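Side-chain contacts in hypothetical protein Atu2684 (Agrobacterium tumefaciens, PDB 2AXO), which is of unknown function but has a thioredoxin-like domain with a disulfide-linked cysteine pair, consistent with a thiol-disulfide redox role: residues Glu99-Tyr104 against Thr115-Leu120; Asp90-Lys95 against Trp200-Asp205; Leu48-Ser51 against Ser56-Pro59. All blocks are in the same frame, centred on the assembly; numbering follows the deposited sequence.

Interaction 1: Glu99-Tyr104 against Thr115-Leu120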
ATOM      1  N   GLU A  99      -2.600   1.529  -6.325  1.00 12.95           N
ATOM      2  CA  GLU A  99      -3.906   0.878  -6.313  1.00 14.38           C
ATOM      3  C   GLU A  99      -3.971  -0.279  -7.303  1.00 12.70           C
ATOM      4  O   GLU A  99      -4.640  -1.283  -7.046  1.00 12.91           O
ATOM      5  CB  GLU A  99      -5.012   1.890  -6.612  1.00 18.00           C
ATOM      6  CG  GLU A  99      -5.151   2.941  -5.525  1.00 23.65           C
ATOM      7  CD  GLU A  99      -6.359   3.825  -5.719  1.00 28.11           C
ATOM      8  OE1 GLU A  99      -6.506   4.397  -6.819  1.00 31.41           O
ATOM      9  OE2 GLU A  99      -7.159   3.953  -4.767  1.00 31.51           O
ATOM     10  N   ARG A 100      -3.274  -0.150  -8.429  1.00 12.04           N
ATOM     11  CA  ARG A 100      -3.272  -1.230  -9.411  1.00 11.52           C
ATOM     12  C   ARG A 100      -2.555  -2.437  -8.811  1.00 11.35           C
ATOM     13  O   ARG A 100      -2.989  -3.570  -8.997  1.00 10.02           O
ATOM     14  CB  ARG A 100      -2.595  -0.788 -10.716  1.00 12.52           C
ATOM     15  CG  ARG A 100      -2.610  -1.845 -11.826  1.00 12.97           C
ATOM     16  CD  ARG A 100      -2.220  -1.218 -13.161  1.00 13.08           C
ATOM     17  NE  ARG A 100      -2.157  -2.173 -14.274  1.00 12.13           N
ATOM     18  CZ  ARG A 100      -3.216  -2.740 -14.846  1.00 11.82           C
ATOM     19  NH1 ARG A 100      -4.445  -2.467 -14.418  1.00 10.26           N
ATOM     20  NH2 ARG A 100      -3.051  -3.560 -15.869  1.00 10.29           N
ATOM     21  N   GLN A 101      -1.467  -2.212  -8.079  1.00 10.23           N
ATOM     22  CA  GLN A 101      -0.777  -3.343  -7.477  1.00 10.86           C
ATOM     23  C   GLN A 101      -1.698  -3.994  -6.438  1.00 12.51           C
ATOM     24  O   GLN A 101      -1.631  -5.202  -6.222  1.00 11.34           O
ATOM     25  CB  GLN A 101       0.545  -2.912  -6.835  1.00 10.83           C
ATOM     26  CG  GLN A 101       1.350  -4.063  -6.247  1.00 12.90           C
ATOM     27  CD  GLN A 101       2.682  -3.606  -5.676  1.00 13.03           C
ATOM     28  OE1 GLN A 101       2.782  -2.524  -5.098  1.00 13.14           O
ATOM     29  NE2 GLN A 101       3.707  -4.440  -5.818  1.00 14.60           N
ATOM     30  N   TYR A 102      -2.562  -3.198  -5.804  1.00 12.57           N
ATOM     31  CA  TYR A 102      -3.504  -3.740  -4.822  1.00 15.31           C
ATOM     32  C   TYR A 102      -4.525  -4.611  -5.546  1.00 13.54           C
ATOM     33  O   TYR A 102      -4.902  -5.681  -5.068  1.00 13.28           O
ATOM     34  CB  TYR A 102      -4.256  -2.624  -4.084  1.00 17.01           C
ATOM     35  CG  TYR A 102      -3.394  -1.734  -3.226  1.00 21.88           C
ATOM     36  CD1 TYR A 102      -2.263  -2.232  -2.585  1.00 21.64           C
ATOM     37  CD2 TYR A 102      -3.744  -0.403  -3.006  1.00 23.90           C
ATOM     38  CE1 TYR A 102      -1.499  -1.427  -1.745  1.00 23.33           C
ATOM     39  CE2 TYR A 102      -2.990   0.407  -2.164  1.00 26.19           C
ATOM     40  CZ  TYR A 102      -1.870  -0.117  -1.536  1.00 24.94           C
ATOM     41  OH  TYR A 102      -1.135   0.670  -0.678  1.00 28.24           O
ATOM     42  N   GLY A 103      -4.978  -4.132  -6.699  1.00 11.99           N
ATOM     43  CA  GLY A 103      -5.943  -4.880  -7.479  1.00 14.20           C
ATOM     44  C   GLY A 103      -5.395  -6.252  -7.800  1.00 14.90           C
ATOM     45  O   GLY A 103      -6.109  -7.253  -7.729  1.00 15.23           O
ATOM     46  N   TYR A 104      -4.116  -6.297  -8.162  1.00 14.23           N
ATOM     47  CA  TYR A 104      -3.470  -7.557  -8.478  1.00 12.98           C
ATOM     48  C   TYR A 104      -3.325  -8.418  -7.232  1.00 14.16           C
ATOM     49  O   TYR A 104      -3.529  -9.632  -7.286  1.00 14.13           O
ATOM     50  CB  TYR A 104      -2.099  -7.317  -9.119  1.00 12.24           C
ATOM     51  CG  TYR A 104      -2.163  -7.100 -10.618  1.00 10.39           C
ATOM     52  CD1 TYR A 104      -2.836  -8.001 -11.439  1.00  9.41           C
ATOM     53  CD2 TYR A 104      -1.528  -6.009 -11.216  1.00 10.24           C
ATOM     54  CE1 TYR A 104      -2.877  -7.824 -12.825  1.00 11.35           C
ATOM     55  CE2 TYR A 104      -1.560  -5.819 -12.599  1.00  8.91           C
ATOM     56  CZ  TYR A 104      -2.234  -6.729 -13.397  1.00  9.00           C
ATOM     57  OH  TYR A 104      -2.255  -6.556 -14.762  1.00  9.78           O
ATOM     58  N   THR A 115       7.985  -4.691  -3.340  1.00 13.87           N
ATOM     59  CA  THR A 115       8.685  -4.187  -4.520  1.00 14.79           C
ATOM     60  C   THR A 115      10.113  -4.699  -4.416  1.00 13.42           C
ATOM     61  O   THR A 115      10.664  -4.794  -3.324  1.00 14.68           O
ATOM     62  CB  THR A 115       8.716  -2.631  -4.600  1.00 16.35           C
ATOM     63  OG1 THR A 115       9.184  -2.093  -3.359  1.00 17.00           O
ATOM     64  CG2 THR A 115       7.340  -2.070  -4.929  1.00 17.08           C
ATOM     65  N   PRO A 116      10.725  -5.064  -5.553  1.00 14.45           N
ATOM     66  CA  PRO A 116      10.141  -5.022  -6.895  1.00 13.06           C
ATOM     67  C   PRO A 116       9.312  -6.267  -7.200  1.00 13.72           C
ATOM     68  O   PRO A 116       9.747  -7.397  -6.951  1.00 15.39           O
ATOM     69  CB  PRO A 116      11.368  -4.907  -7.793  1.00 13.16           C
ATOM     70  CG  PRO A 116      12.375  -5.732  -7.061  1.00 15.09           C
ATOM     71  CD  PRO A 116      12.172  -5.339  -5.617  1.00 13.67           C
ATOM     72  N   GLN A 117       8.115  -6.053  -7.737  1.00 11.42           N
ATOM     73  CA  GLN A 117       7.219  -7.145  -8.080  1.00  9.67           C
ATOM     74  C   GLN A 117       6.793  -7.040  -9.534  1.00 10.13           C
ATOM     75  O   GLN A 117       6.333  -5.990  -9.980  1.00  8.20           O
ATOM     76  CB  GLN A 117       5.968  -7.107  -7.201  1.00 10.37           C
ATOM     77  CG  GLN A 117       4.934  -8.157  -7.583  1.00  9.24           C
ATOM     78  CD  GLN A 117       3.669  -8.064  -6.754  1.00 11.25           C
ATOM     79  OE1 GLN A 117       2.978  -7.048  -6.767  1.00 10.70           O
ATOM     80  NE2 GLN A 117       3.355  -9.134  -6.034  1.00 11.72           N
ATOM     81  N   ALA A 118       6.953  -8.127 -10.279  1.00  9.99           N
ATOM     82  CA  ALA A 118       6.548  -8.117 -11.670  1.00 10.10           C
ATOM     83  C   ALA A 118       5.307  -8.983 -11.826  1.00  9.92           C
ATOM     84  O   ALA A 118       5.235 -10.093 -11.294  1.00 11.01           O
ATOM     85  CB  ALA A 118       7.675  -8.634 -12.561  1.00  9.75           C
ATOM     86  N   ILE A 119       4.323  -8.454 -12.542  1.00  8.32           N
ATOM     87  CA  ILE A 119       3.085  -9.173 -12.800  1.00  8.67           C
ATOM     88  C   ILE A 119       3.179  -9.609 -14.260  1.00  9.13           C
ATOM     89  O   ILE A 119       3.433  -8.789 -15.141  1.00  9.09           O
ATOM     90  CB  ILE A 119       1.851  -8.251 -12.579  1.00  7.82           C
ATOM     91  CG1 ILE A 119       1.843  -7.718 -11.138  1.00  7.81           C
ATOM     92  CG2 ILE A 119       0.566  -9.010 -12.885  1.00  6.36           C
ATOM     93  CD1 ILE A 119       1.745  -8.801 -10.065  1.00 10.50           C
ATOM     94  N   LEU A 120       2.997 -10.903 -14.514  1.00  6.92           N
ATOM     95  CA  LEU A 120       3.118 -11.432 -15.868  1.00  9.59           C
ATOM     96  C   LEU A 120       1.766 -11.784 -16.501  1.00 10.02           C
ATOM     97  O   LEU A 120       1.006 -12.590 -15.957  1.00  9.46           O
ATOM     98  CB  LEU A 120       4.044 -12.657 -15.844  1.00  9.80           C
ATOM     99  CG  LEU A 120       5.366 -12.496 -15.068  1.00  9.72           C
ATOM    100  CD1 LEU A 120       6.155 -13.789 -15.152  1.00 10.43           C
ATOM    101  CD2 LEU A 120       6.187 -11.344 -15.633  1.00 10.27           C
TER
HETATM  102  O   HOH W   1       0.351  -7.363  -6.285  1.00 11.44           O

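Interaction 2: Asp90-Lys95 against Trp200-Asp205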
ATOM      1  N   ASP A  90      10.253  10.103  -5.595  1.00 41.52           N
ATOM      2  CA  ASP A  90      10.254  10.175  -7.052  1.00 40.11           C
ATOM      3  C   ASP A  90       8.972  10.786  -7.597  1.00 38.75           C
ATOM      4  O   ASP A  90       7.870  10.422  -7.185  1.00 38.08           O
ATOM      5  CB  ASP A  90      10.461   8.783  -7.665  1.00 40.58           C
ATOM      6  CG  ASP A  90       9.432   7.772  -7.194  1.00 40.08           C
ATOM      7  OD1 ASP A  90       9.431   6.639  -7.727  1.00 38.12           O
ATOM      8  OD2 ASP A  90       8.633   8.106  -6.291  1.00 40.10           O
ATOM      9  N   SER A  91       9.129  11.721  -8.530  1.00 37.36           N
ATOM     10  CA  SER A  91       7.995  12.395  -9.142  1.00 36.53           C
ATOM     11  C   SER A  91       7.349  11.497 -10.192  1.00 34.16           C
ATOM     12  O   SER A  91       6.570  11.961 -11.022  1.00 34.62           O
ATOM     13  CB  SER A  91       8.448  13.703  -9.792  1.00 37.69           C
ATOM     14  OG  SER A  91       7.336  14.433 -10.287  1.00 40.27           O
ATOM     15  N   LEU A  92       7.681  10.211 -10.146  1.00 31.93           N
ATOM     16  CA  LEU A  92       7.134   9.243 -11.088  1.00 29.51           C
ATOM     17  C   LEU A  92       6.108   8.328 -10.433  1.00 27.55           C
ATOM     18  O   LEU A  92       5.452   7.541 -11.110  1.00 26.84           O
ATOM     19  CB  LEU A  92       8.257   8.393 -11.685  1.00 29.48           C
ATOM     20  CG  LEU A  92       9.124   9.051 -12.755  1.00 30.64           C
ATOM     21  CD1 LEU A  92      10.332   8.178 -13.046  1.00 30.62           C
ATOM     22  CD2 LEU A  92       8.291   9.264 -14.009  1.00 30.53           C
ATOM     23  N   ALA A  93       5.972   8.437  -9.116  1.00 25.69           N
ATOM     24  CA  ALA A  93       5.032   7.599  -8.381  1.00 25.30           C
ATOM     25  C   ALA A  93       3.636   8.197  -8.337  1.00 25.00           C
ATOM     26  O   ALA A  93       3.451   9.392  -8.560  1.00 24.68           O
ATOM     27  CB  ALA A  93       5.537   7.371  -6.962  1.00 25.08           C
ATOM     28  N   SER A  94       2.652   7.353  -8.046  1.00 23.16           N
ATOM     29  CA  SER A  94       1.277   7.808  -7.944  1.00 20.84           C
ATOM     30  C   SER A  94       0.454   6.814  -7.139  1.00 20.69           C
ATOM     31  O   SER A  94       0.774   5.623  -7.062  1.00 17.69           O
ATOM     32  CB  SER A  94       0.651   7.987  -9.331  1.00 21.03           C
ATOM     33  OG  SER A  94       0.237   6.748  -9.868  1.00 17.87           O
ATOM     34  N   LYS A  95      -0.615   7.324  -6.544  1.00 19.33           N
ATOM     35  CA  LYS A  95      -1.517   6.523  -5.737  1.00 20.96           C
ATOM     36  C   LYS A  95      -2.235   5.524  -6.640  1.00 19.57           C
ATOM     37  O   LYS A  95      -2.497   4.391  -6.245  1.00 18.60           O
ATOM     38  CB  LYS A  95      -2.521   7.450  -5.043  1.00 22.12           C
ATOM     39  CG  LYS A  95      -3.206   6.870  -3.820  1.00 28.24           C
ATOM     40  CD  LYS A  95      -4.386   5.998  -4.186  1.00 30.39           C
ATOM     41  CE  LYS A  95      -5.092   5.486  -2.936  1.00 33.71           C
ATOM     42  NZ  LYS A  95      -4.195   4.648  -2.084  1.00 33.80           N
ATOM     43  N   TRP A 200      12.565   3.544 -17.411  1.00 14.13           N
ATOM     44  CA  TRP A 200      11.916   3.375 -18.708  1.00 12.52           C
ATOM     45  C   TRP A 200      10.475   2.907 -18.603  1.00 11.68           C
ATOM     46  O   TRP A 200      10.130   2.128 -17.717  1.00 11.36           O
ATOM     47  CB  TRP A 200      12.706   2.378 -19.564  1.00 13.00           C
ATOM     48  CG  TRP A 200      14.066   2.882 -19.954  1.00 15.10           C
ATOM     49  CD1 TRP A 200      15.168   2.987 -19.154  1.00 15.59           C
ATOM     50  CD2 TRP A 200      14.440   3.416 -21.226  1.00 14.22           C
ATOM     51  NE1 TRP A 200      16.205   3.559 -19.852  1.00 16.28           N
ATOM     52  CE2 TRP A 200      15.785   3.831 -21.127  1.00 15.81           C
ATOM     53  CE3 TRP A 200      13.768   3.583 -22.445  1.00 14.05           C
ATOM     54  CZ2 TRP A 200      16.471   4.412 -22.198  1.00 15.72           C
ATOM     55  CZ3 TRP A 200      14.449   4.160 -23.510  1.00 15.22           C
ATOM     56  CH2 TRP A 200      15.790   4.566 -23.378  1.00 14.28           C
ATOM     57  N   HIS A 201       9.649   3.395 -19.525  1.00  8.12           N
ATOM     58  CA  HIS A 201       8.233   3.060 -19.597  1.00  9.27           C
ATOM     59  C   HIS A 201       7.476   3.275 -18.284  1.00  9.25           C
ATOM     60  O   HIS A 201       6.634   2.468 -17.897  1.00  7.74           O
ATOM     61  CB  HIS A 201       8.067   1.619 -20.113  1.00  7.03           C
ATOM     62  CG  HIS A 201       8.438   1.454 -21.557  1.00 10.11           C
ATOM     63  ND1 HIS A 201       8.000   0.398 -22.328  1.00  7.99           N
ATOM     64  CD2 HIS A 201       9.185   2.234 -22.379  1.00  8.84           C
ATOM     65  CE1 HIS A 201       8.453   0.537 -23.562  1.00  6.87           C
ATOM     66  NE2 HIS A 201       9.174   1.642 -23.620  1.00  7.84           N
ATOM     67  N   SER A 202       7.787   4.388 -17.621  1.00  9.52           N
ATOM     68  CA  SER A 202       7.157   4.772 -16.364  1.00  9.62           C
ATOM     69  C   SER A 202       5.731   5.254 -16.629  1.00  9.33           C
ATOM     70  O   SER A 202       5.514   6.312 -17.228  1.00  8.04           O
ATOM     71  CB  SER A 202       7.963   5.883 -15.681  1.00 10.67           C
ATOM     72  OG  SER A 202       9.253   5.433 -15.314  1.00 14.12           O
ATOM     73  N   VAL A 203       4.763   4.461 -16.180  1.00  6.49           N
ATOM     74  CA  VAL A 203       3.351   4.773 -16.371  1.00  8.26           C
ATOM     75  C   VAL A 203       2.879   5.932 -15.492  1.00  8.82           C
ATOM     76  O   VAL A 203       3.105   5.935 -14.284  1.00  8.57           O
ATOM     77  CB  VAL A 203       2.495   3.523 -16.077  1.00  9.79           C
ATOM     78  CG1 VAL A 203       1.014   3.840 -16.226  1.00  7.94           C
ATOM     79  CG2 VAL A 203       2.893   2.396 -17.027  1.00  9.14           C
ATOM     80  N   TYR A 204       2.225   6.914 -16.107  1.00  7.31           N
ATOM     81  CA  TYR A 204       1.723   8.060 -15.355  1.00  9.22           C
ATOM     82  C   TYR A 204       0.208   8.195 -15.409  1.00  9.66           C
ATOM     83  O   TYR A 204      -0.367   9.063 -14.751  1.00  9.25           O
ATOM     84  CB  TYR A 204       2.365   9.357 -15.845  1.00 10.39           C
ATOM     85  CG  TYR A 204       2.070   9.700 -17.283  1.00  9.63           C
ATOM     86  CD1 TYR A 204       2.934   9.305 -18.304  1.00  9.71           C
ATOM     87  CD2 TYR A 204       0.942  10.441 -17.622  1.00 10.95           C
ATOM     88  CE1 TYR A 204       2.684   9.648 -19.629  1.00 10.65           C
ATOM     89  CE2 TYR A 204       0.679  10.787 -18.942  1.00  7.50           C
ATOM     90  CZ  TYR A 204       1.556  10.391 -19.941  1.00  9.62           C
ATOM     91  OH  TYR A 204       1.310  10.756 -21.243  1.00 10.60           O
ATOM     92  N   ASP A 205      -0.439   7.353 -16.210  1.00  8.86           N
ATOM     93  CA  ASP A 205      -1.893   7.369 -16.306  1.00 11.03           C
ATOM     94  C   ASP A 205      -2.392   6.096 -16.966  1.00 10.85           C
ATOM     95  O   ASP A 205      -1.796   5.603 -17.921  1.00  9.95           O
ATOM     96  CB  ASP A 205      -2.393   8.591 -17.089  1.00 10.57           C
ATOM     97  CG  ASP A 205      -3.908   8.727 -17.039  1.00 16.43           C
ATOM     98  OD1 ASP A 205      -4.483   8.538 -15.944  1.00 16.42           O
ATOM     99  OD2 ASP A 205      -4.528   9.027 -18.086  1.00 17.11           O
TER
HETATM  100  O   HOH W   2       5.416   5.267 -12.877  1.00 13.77           O

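Interaction 3: Leu48-Ser51 against Ser56-Pro59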
ATOM      1  N   LEU A  48       6.076  -4.103 -14.021  1.00 10.64           N
ATOM      2  CA  LEU A  48       6.924  -3.999 -12.845  1.00 11.01           C
ATOM      3  C   LEU A  48       6.506  -2.881 -11.906  1.00 10.49           C
ATOM      4  O   LEU A  48       6.328  -1.736 -12.327  1.00  9.42           O
ATOM      5  CB  LEU A  48       8.368  -3.761 -13.290  1.00 10.24           C
ATOM      6  CG  LEU A  48       9.396  -3.411 -12.215  1.00 12.11           C
ATOM      7  CD1 LEU A  48       9.722  -4.648 -11.388  1.00 11.33           C
ATOM      8  CD2 LEU A  48      10.653  -2.870 -12.885  1.00 12.90           C
ATOM      9  N   PHE A  49       6.339  -3.219 -10.632  1.00  9.44           N
ATOM     10  CA  PHE A  49       6.002  -2.226  -9.623  1.00  9.12           C
ATOM     11  C   PHE A  49       7.317  -1.982  -8.905  1.00 10.47           C
ATOM     12  O   PHE A  49       7.934  -2.904  -8.366  1.00 10.24           O
ATOM     13  CB  PHE A  49       4.906  -2.749  -8.696  1.00  9.07           C
ATOM     14  CG  PHE A  49       3.598  -2.941  -9.405  1.00  9.68           C
ATOM     15  CD1 PHE A  49       3.349  -4.105 -10.130  1.00 10.63           C
ATOM     16  CD2 PHE A  49       2.669  -1.904  -9.462  1.00  8.80           C
ATOM     17  CE1 PHE A  49       2.196  -4.230 -10.910  1.00 10.50           C
ATOM     18  CE2 PHE A  49       1.516  -2.020 -10.237  1.00  9.71           C
ATOM     19  CZ  PHE A  49       1.279  -3.183 -10.965  1.00  9.13           C
ATOM     20  N   THR A  50       7.747  -0.726  -8.929  1.00 11.24           N
ATOM     21  CA  THR A  50       9.035  -0.344  -8.371  1.00 11.60           C
ATOM     22  C   THR A  50       8.965   1.062  -7.790  1.00 11.09           C
ATOM     23  O   THR A  50       7.892   1.633  -7.668  1.00  9.34           O
ATOM     24  CB  THR A  50      10.089  -0.377  -9.508  1.00 13.06           C
ATOM     25  OG1 THR A  50      11.373   0.019  -9.013  1.00 14.09           O
ATOM     26  CG2 THR A  50       9.661   0.555 -10.642  1.00 13.45           C
ATOM     27  N   SER A  51      10.120   1.609  -7.425  1.00 14.10           N
ATOM     28  CA  SER A  51      10.202   2.961  -6.883  1.00 15.99           C
ATOM     29  C   SER A  51      11.661   3.349  -6.714  1.00 15.28           C
ATOM     30  O   SER A  51      12.510   2.499  -6.443  1.00 16.15           O
ATOM     31  CB  SER A  51       9.494   3.065  -5.528  1.00 15.76           C
ATOM     32  OG  SER A  51       9.683   4.359  -4.973  1.00 15.84           O
ATOM     33  N   SER A  56      16.121  -2.168  -3.188  1.00 18.20           N
ATOM     34  CA  SER A  56      16.296  -3.456  -3.847  1.00 18.45           C
ATOM     35  C   SER A  56      15.633  -3.497  -5.216  1.00 16.72           C
ATOM     36  O   SER A  56      15.524  -4.556  -5.823  1.00 15.41           O
ATOM     37  CB  SER A  56      15.721  -4.574  -2.973  1.00 20.72           C
ATOM     38  OG  SER A  56      14.357  -4.326  -2.674  1.00 26.63           O
ATOM     39  N   CYS A  57      15.199  -2.344  -5.707  1.00 16.88           N
ATOM     40  CA  CYS A  57      14.531  -2.288  -6.997  1.00 15.61           C
ATOM     41  C   CYS A  57      15.420  -2.113  -8.229  1.00 17.19           C
ATOM     42  O   CYS A  57      15.107  -2.651  -9.292  1.00 15.47           O
ATOM     43  CB  CYS A  57      13.462  -1.193  -6.975  1.00 15.73           C
ATOM     44  SG  CYS A  57      11.963  -1.645  -6.044  1.00 14.76           S
ATOM     45  N   PRO A  58      16.540  -1.376  -8.110  1.00 17.24           N
ATOM     46  CA  PRO A  58      17.416  -1.176  -9.269  1.00 17.64           C
ATOM     47  C   PRO A  58      17.654  -2.419 -10.133  1.00 16.76           C
ATOM     48  O   PRO A  58      17.576  -2.346 -11.363  1.00 15.53           O
ATOM     49  CB  PRO A  58      18.692  -0.626  -8.639  1.00 17.59           C
ATOM     50  CG  PRO A  58      18.138   0.221  -7.524  1.00 18.81           C
ATOM     51  CD  PRO A  58      17.094  -0.702  -6.919  1.00 18.41           C
ATOM     52  N   PRO A  59      17.950  -3.570  -9.507  1.00 16.12           N
ATOM     53  CA  PRO A  59      18.184  -4.789 -10.286  1.00 15.90           C
ATOM     54  C   PRO A  59      16.992  -5.124 -11.194  1.00 16.91           C
ATOM     55  O   PRO A  59      17.167  -5.540 -12.345  1.00 15.82           O
ATOM     56  CB  PRO A  59      18.406  -5.843  -9.208  1.00 18.07           C
ATOM     57  CG  PRO A  59      19.055  -5.064  -8.117  1.00 17.52           C
ATOM     58  CD  PRO A  59      18.228  -3.803  -8.079  1.00 19.14           C
TER

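Interaction 1: Glu99-Tyr104 against Thr115-Leu120
The ring of Y104 lies flat under the branched side chain of I119. The methyl CG2 of I119 stands 3.6 Å from the centroid of the Y104 ring and 10° off its normal, a CH-pi contact over the middle of the face. I119 CG1 comes down nearer the rim, 3.8 Å from Y104 CD2. The first torsion of I119 (chi1 -59°) turns CG2 anti to its own backbone N, and this sets the methyl over the ring. The phenol end is fixed by other partners. Y104 OH is hydrogen-bonded to Q239 NE2 and weakly to E47 OE1. R100, one helical turn earlier, reaches the same two residues, and one face of its guanidinium meets Y104 CE2.

The polar half of the contact is a pair of glutamines. Q101 and Q117 both run out extended, from the helix and from the strand, and their amides meet with planes 67° apart. Q101 NE2 donates to Q117 OE1 at 2.9 Å. The acceptor lies close to the amide plane of Q101, but the donor sits above the carbonyl plane of Q117. A water also donates to Q117 OE1, at 2.7 Å, and to the backbone Q101 O, at 2.9 Å. It bridges helix 95-107 to strand 117-120 a second time.

Q101 NE2 also makes a hydrogen bond to Y114 O, and OE1 one with Y82 OH. T115, which precedes the cis proline P116, brings only its CG2 near Q101. These bonds fix which end of the Q101 amide is nitrogen. The buried Q117 carbonyl has two donors. The helix is therefore joined to the sheet by oriented polar bonds beside an apolar, ring-face contact.

Interaction 2: Asp90-Lys95 against Trp200-Asp205
V203 O takes a hydrogen bond from a water at 2.8 Å and another from N97 ND2. The same water donates to L92 O at 2.9 Å. The two carbonyl oxygens are both acceptors and cannot bond to each other. The water supplies both hydrogens and ties the loop to the strand.

Beside this bridge the contact is van der Waals packing. L92 lies over the small side chain of S202. Its CD1 is 3.7 Å from S202 OG, and its CD2 is 3.8 Å from S202 CB. The leucine is set with CG anti to its carbonyl carbon (chi1 -76°), and its two methyls rest side by side on one side of the serine. No direct hydrogen bond crosses between the segments. L92 and S202 both also touch H79.

Segment 90-95 is the loop that leads into helix 95-107. S94 is the N-cap of that helix, and its OG hydrogen-bonds to N97 N. N97 thus links the capped helix start to V203. The strand turns a corner at H201. H201 and V203 make backbone hydrogen bonds with S77 of strand 74-79, and S202 and Y204 with T180 and Y178 of strand 172-186.

Interaction 3: Leu48-Ser51 against Ser56-Pro59
T50 holds OG1 anti to its backbone N (chi1 179°), which turns the hydroxyl toward C57. C57 in turn has SG anti to its carbonyl carbon (chi1 -75°), and this swings the sulfur back toward strand 45-50. The two side chains meet closely. T50 OG1 is 3.2 Å from C57 CB and 3.5 Å from C57 SG. The sulfur also rests 4.0 Å from T50 CA. These are packing contacts, since no hydrogen bond joins the segments. The T50 hydroxyl is instead held by a hydrogen bond with D61 OD1, on the first turns of helix 58-70. S51 adds its carbonyl, with O 3.8 Å from C57 CB, while S51 OG hydrogen-bonds to G53 N in the connecting loop.

C57 SG is bonded to C54 SG in a disulfide. The pair brackets two residues, a CxxC motif leading into helix 58-70, which follows strand 45-50 in a beta-alpha-beta unit. C57 also touches T115 and P116, the cis proline. A CxxC pair that leads into a helix and faces a cis proline is the hallmark active-site layout of thioredoxin-fold proteins.

The disulfide and the nearby T50 hydroxyl hold C57 SG against the end of the strand, beside the cis proline. This polar setting is consistent with a redox-active cysteine pair, though such a role is not established here.

Interactions 1 and 3 lie in the thioredoxin-like sheet and its helices. Interaction 2 ties the loop before helix 95-107 to strand 196-212 of a second sheet. Their centres are 11 to 14 Å apart. Interaction 3 comes first along the chain. Segment 90-95 of interaction 2 follows, then both segments of interaction 1, and 200-205 comes last. Interactions 1 and 3 use neighbouring strands of one mixed sheet, 117-120 and 45-50, and share F49, which packs against Q101 and I119. Interactions 2 and 3 meet where D90 packs on S51. Together the contacts join the cysteine pair, the strand that follows the cis proline, helix 95-107 and the second sheet.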